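Local structure of TRAP-type transporter, periplasmic component (Cupriavidus necator, 4P8B) at residues 216-221 and 292-297; 133-138 and 329-334. The protein binds (S)-2-acetolactate as the periplasmic component of a TRAP-type transporter, probably delivering it for uptake. One frame throughout, in Å; residues are numbered along the deposited sequence.

Contact 1: 216-221 and 292-297; sequences NPQSVF and KDMEAH. With X2X ((2S)-2-hydroxy-2-methyl-3-oxobutanoic acid), chain D.
F221 and the selenomethionine M294 meet through different first torsions: the phenylalanine holds its ring anti to the backbone N (chi1 -177°), whereas M294 keeps CG beside its own N and folds again at chi2 (-58°). The fold in the M294 chain sets its selenium beside the aromatic rim. SE lies 3.7 Å from CD1 of F221 and 3.9 Å from CE1 of the same ring, and its line to the ring centroid is 86° off the normal. The selenium therefore sits close to the ring plane, beside one C-C bond, and not over the pi cloud; the two side chains run past each other in opposite senses. This is a Met-aromatic contact of the edge type, in which the polarisable selenium faces ring hydrogens. Q218, about one helical turn earlier than F221, bends at chi2 and presents the end of its side chain, with amide NE2 3.9 Å from CG of M294, a van der Waals approach without a hydrogen bond.

The contact illustrates how a strand that ends in a ligand-binding residue is followed at once by a packing helix in this periplasmic binding fold. Strand 213-216 ends at N216, P217 takes the N-cap position, and helix 218-223 then turns Q218 and F221 toward helix 289-295, whose W291 also meets F221 in an edge-to-face pair of rings. N216 itself faces the bound acetolactate and grips it with both ends of its amide: OD1 accepts the ligand hydroxyl OAF at 2.7 Å, and ND2 donates to carboxylate oxygen OAE at 3.0 Å, in a bent bond. Q214 OE1 takes a further hydrogen bond from N216 ND2, a second-shell link that helps fix which way the amide is turned, while R155 and R176 are among the ligand's other hydrogen-bonding partners.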
# COMPACT_ATOMS: atom_id res chain seq x y z
N ASN A 216 -2.43 -6.17 -6.51
CA ASN A 216 -1.22 -5.75 -5.78
C ASN A 216 -0.27 -5.04 -6.73
O ASN A 216 -0.40 -5.16 -7.97
CB ASN A 216 -0.48 -6.96 -5.17
CG ASN A 216 -0.61 -7.05 -3.66
OD1 ASN A 216 -0.23 -6.14 -2.95
ND2 ASN A 216 -1.11 -8.18 -3.17
N PRO A 217 0.68 -4.27 -6.20
CA PRO A 217 1.64 -3.62 -7.08
C PRO A 217 2.50 -4.62 -7.85
O PRO A 217 2.72 -5.77 -7.41
CB PRO A 217 2.48 -2.77 -6.10
CG PRO A 217 1.63 -2.62 -4.91
CD PRO A 217 0.91 -3.92 -4.79
N GLN A 218 3.05 -4.17 -8.97
CA GLN A 218 3.89 -5.01 -9.77
C GLN A 218 5.06 -5.57 -8.98
O GLN A 218 5.43 -6.71 -9.14
CB GLN A 218 4.41 -4.25 -10.99
CG GLN A 218 5.15 -5.14 -12.00
CD GLN A 218 6.59 -5.36 -11.65
OE1 GLN A 218 7.18 -4.62 -10.87
NE2 GLN A 218 7.19 -6.42 -12.21
N SER A 219 5.65 -4.77 -8.10
CA SER A 219 6.84 -5.24 -7.41
C SER A 219 6.53 -6.38 -6.43
O SER A 219 7.40 -7.20 -6.16
CB SER A 219 7.54 -4.09 -6.69
OG SER A 219 6.71 -3.53 -5.70
N VAL A 220 5.31 -6.41 -5.92
CA VAL A 220 4.82 -7.45 -5.03
C VAL A 220 4.49 -8.69 -5.86
O VAL A 220 4.93 -9.79 -5.52
CB VAL A 220 3.62 -6.95 -4.24
CG1 VAL A 220 3.01 -8.06 -3.41
CG2 VAL A 220 4.03 -5.77 -3.34
N PHE A 221 3.79 -8.51 -6.99
CA PHE A 221 3.51 -9.62 -7.91
C PHE A 221 4.81 -10.31 -8.29
O PHE A 221 4.92 -11.53 -8.28
CB PHE A 221 2.82 -9.04 -9.16
CG PHE A 221 2.40 -10.06 -10.18
CD1 PHE A 221 3.31 -10.56 -11.09
CD2 PHE A 221 1.10 -10.53 -10.21
CE1 PHE A 221 2.92 -11.48 -12.05
CE2 PHE A 221 0.72 -11.49 -11.15
CZ PHE A 221 1.62 -11.94 -12.06
N LYS A 292 6.61 -6.29 -18.84
CA LYS A 292 7.12 -7.15 -19.91
C LYS A 292 7.96 -8.27 -19.32
O LYS A 292 7.96 -9.39 -19.85
CB LYS A 292 7.94 -6.31 -20.89
CG LYS A 292 7.08 -5.33 -21.67
CD LYS A 292 7.93 -4.46 -22.60
CE LYS A 292 7.06 -3.44 -23.33
NZ LYS A 292 7.88 -2.50 -24.16
N ASP A 293 8.67 -8.00 -18.24
CA ASP A 293 9.42 -9.04 -17.55
C ASP A 293 8.50 -10.17 -17.08
O ASP A 293 8.89 -11.34 -17.07
CB ASP A 293 10.20 -8.45 -16.37
CG ASP A 293 11.31 -7.52 -16.81
OD1 ASP A 293 11.78 -7.67 -17.96
OD2 ASP A 293 11.70 -6.65 -16.01
N MSE A 294 7.29 -9.83 -16.68
CA MSE A 294 6.31 -10.81 -16.21
C MSE A 294 5.72 -11.57 -17.39
O MSE A 294 5.51 -12.78 -17.30
CB MSE A 294 5.21 -10.11 -15.44
CG MSE A 294 5.69 -9.42 -14.20
SE MSE A 294 6.58 -10.56 -12.92
CE MSE A 294 8.41 -10.17 -13.42
N GLU A 295 5.48 -10.89 -18.51
CA GLU A 295 5.05 -11.60 -19.72
C GLU A 295 5.98 -12.78 -20.02
O GLU A 295 5.54 -13.88 -20.40
CB GLU A 295 5.00 -10.66 -20.93
CG GLU A 295 3.91 -9.61 -20.85
CD GLU A 295 4.06 -8.53 -21.91
OE1 GLU A 295 5.11 -8.49 -22.60
OE2 GLU A 295 3.12 -7.72 -22.03
N ALA A 296 7.28 -12.57 -19.84
CA ALA A 296 8.28 -13.59 -20.11
C ALA A 296 8.11 -14.84 -19.22
O ALA A 296 8.56 -15.92 -19.60
CB ALA A 296 9.69 -13.01 -19.95
N HIS A 297 7.44 -14.69 -18.09
CA HIS A 297 7.14 -15.80 -17.18
C HIS A 297 5.79 -16.45 -17.49
O HIS A 297 5.29 -17.27 -16.72
CB HIS A 297 7.14 -15.29 -15.73
CG HIS A 297 8.50 -15.03 -15.18
ND1 HIS A 297 9.35 -16.05 -14.81
CD2 HIS A 297 9.17 -13.87 -14.93
CE1 HIS A 297 10.48 -15.53 -14.35
NE2 HIS A 297 10.40 -14.21 -14.42
OAD X2X D . -1.80 -7.57 1.75
CAH X2X D . -1.35 -7.02 0.70
OAE X2X D . -1.86 -7.25 -0.44
CAI X2X D . -0.20 -6.06 0.77
CAB X2X D . 1.04 -6.84 1.14
OAF X2X D . -0.10 -5.30 -0.39
CAG X2X D . -0.57 -5.10 1.86
OAC X2X D . -0.11 -5.24 3.00
CAA X2X D . -1.52 -3.99 1.59

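Contact 2: 133-138 and 329-334; sequences KSIFAT and TDLVTK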
# COMPACT_ATOMS: atom_id res chain seq x y z
N LYS A 133 -0.07 16.32 4.15
CA LYS A 133 0.13 17.03 5.39
C LYS A 133 -1.07 16.87 6.32
O LYS A 133 -0.92 16.66 7.53
CB LYS A 133 0.44 18.50 5.11
CG LYS A 133 1.80 18.68 4.44
CD LYS A 133 2.02 20.11 3.96
CE LYS A 133 3.38 20.26 3.26
NZ LYS A 133 3.35 21.19 2.09
N SER A 134 -2.27 16.93 5.75
CA SER A 134 -3.48 16.76 6.55
C SER A 134 -3.53 15.36 7.15
O SER A 134 -3.88 15.18 8.31
CB SER A 134 -4.72 17.01 5.67
OG SER A 134 -5.92 16.79 6.41
N ILE A 135 -3.18 14.35 6.36
CA ILE A 135 -3.18 12.97 6.85
C ILE A 135 -2.14 12.79 7.97
O ILE A 135 -2.44 12.19 9.00
CB ILE A 135 -2.94 11.97 5.70
CG1 ILE A 135 -4.23 11.85 4.89
CG2 ILE A 135 -2.54 10.62 6.25
CD1 ILE A 135 -4.08 11.17 3.57
N PHE A 136 -0.96 13.35 7.79
CA PHE A 136 0.06 13.29 8.85
C PHE A 136 -0.42 13.93 10.15
O PHE A 136 -0.21 13.38 11.22
CB PHE A 136 1.38 13.92 8.41
CG PHE A 136 2.33 12.95 7.73
CD1 PHE A 136 1.87 11.84 7.05
CD2 PHE A 136 3.70 13.18 7.78
CE1 PHE A 136 2.76 10.95 6.44
CE2 PHE A 136 4.59 12.29 7.17
CZ PHE A 136 4.12 11.20 6.50
N ALA A 137 -1.10 15.07 10.06
CA ALA A 137 -1.63 15.72 11.26
C ALA A 137 -2.64 14.82 11.96
O ALA A 137 -2.65 14.73 13.20
CB ALA A 137 -2.26 17.06 10.92
N THR A 138 -3.47 14.14 11.18
CA THR A 138 -4.47 13.25 11.74
C THR A 138 -3.79 12.08 12.45
O THR A 138 -4.18 11.67 13.55
CB THR A 138 -5.41 12.73 10.64
OG1 THR A 138 -6.22 13.80 10.13
CG2 THR A 138 -6.32 11.63 11.18
N THR A 329 -15.33 14.89 2.81
CA THR A 329 -15.49 15.34 1.43
C THR A 329 -14.52 16.45 1.07
O THR A 329 -14.03 16.55 -0.05
CB THR A 329 -16.95 15.75 1.17
OG1 THR A 329 -17.13 16.00 -0.23
CG2 THR A 329 -17.33 16.97 1.99
N ASP A 330 -14.23 17.31 2.05
CA ASP A 330 -13.30 18.41 1.81
C ASP A 330 -11.87 17.95 1.56
O ASP A 330 -11.14 18.54 0.78
CB ASP A 330 -13.28 19.37 3.01
CG ASP A 330 -14.61 20.02 3.29
OD1 ASP A 330 -15.45 20.08 2.37
OD2 ASP A 330 -14.80 20.50 4.44
N LEU A 331 -11.47 16.86 2.22
CA LEU A 331 -10.13 16.34 2.00
C LEU A 331 -10.05 15.69 0.63
O LEU A 331 -9.07 15.87 -0.07
CB LEU A 331 -9.76 15.32 3.09
CG LEU A 331 -8.37 14.69 3.01
CD1 LEU A 331 -7.30 15.76 3.16
CD2 LEU A 331 -8.21 13.60 4.07
N VAL A 332 -11.09 14.98 0.25
CA VAL A 332 -11.11 14.34 -1.06
C VAL A 332 -11.14 15.39 -2.16
O VAL A 332 -10.47 15.26 -3.18
CB VAL A 332 -12.29 13.36 -1.16
CG1 VAL A 332 -12.36 12.78 -2.58
CG2 VAL A 332 -12.14 12.24 -0.14
N THR A 333 -11.88 16.46 -1.91
CA THR A 333 -11.94 17.52 -2.89
C THR A 333 -10.57 18.19 -3.06
O THR A 333 -10.15 18.49 -4.18
CB THR A 333 -12.99 18.52 -2.47
OG1 THR A 333 -14.28 17.90 -2.50
CG2 THR A 333 -12.99 19.71 -3.39
N LYS A 334 -9.85 18.39 -1.96
CA LYS A 334 -8.48 18.90 -2.05
C LYS A 334 -7.60 17.96 -2.88
O LYS A 334 -6.76 18.43 -3.66
CB LYS A 334 -7.89 19.10 -0.65
CG LYS A 334 -8.46 20.31 0.06
CD LYS A 334 -8.07 20.34 1.52
CE LYS A 334 -8.69 21.55 2.22
NZ LYS A 334 -8.28 21.62 3.66
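The carbonyl oxygen of T329, two residues ahead of the L331 that meets S134 and I135, is held by two donors from T333. Backbone N of T333 supplies the usual helical bond to T329 O at 2.8 Å, and hydroxyl OG1 of T333 donates to the same T329 O, also at 2.8 Å. The two arrive from opposite faces of the carbonyl plane, with OG1 lying 36° out of it. Both bonds stay within helix 329-340, near its start.

Across to helix 130-141 the two segments make no hydrogen bond; a single leucine spans the distance, with both its methyl branches at work. L331 extends from its helix with CG anti to the backbone N (chi1 -179°), and CD1 comes to rest against S134, 3.7 Å from OG and 3.8 Å from CB of that serine. The other branch, CD2, comes no nearer than 4.4 Å to CG1 of I135, a looser apolar approach. Such a contact is a spare instance of helix-helix packing, here between the last helix of the chain and the helix that precedes the long strand 144-154 of the five-stranded sheet. With the CA atoms of S134 and L331 8.1 Å apart, the backbones of the two segments stay apart, and their side chains make the contact. I135 is the buried member: its side chain also touches L108 and F111, while L331 reaches L110, so residues close together in sequence line both partners. K334, about one turn after L331, has a side chain that touches E130 and V131 near the beginning of helix 130-141.

In the fold
Along the chain the order is 133-138, 216-221, 292-297 and 329-334, so contact 1 is nested within the loop that contact 2 closes. Their centres lie 32 Å apart on opposite sides of the middle of the chain, with about 17 Å between nearest atoms, and they share neither helix nor strand. Contact 1 joins helices 218-223 and 289-295, the first directly after strand 213-216 at the edge of the four-stranded sheet. P217 and V220 also touch N152 of strand 144-154, the strand that follows helix 130-141 of contact 2. Contact 1 thus lies just behind pocket residue N216, whereas contact 2 joins the chain's last helix to the fold far from the ligand.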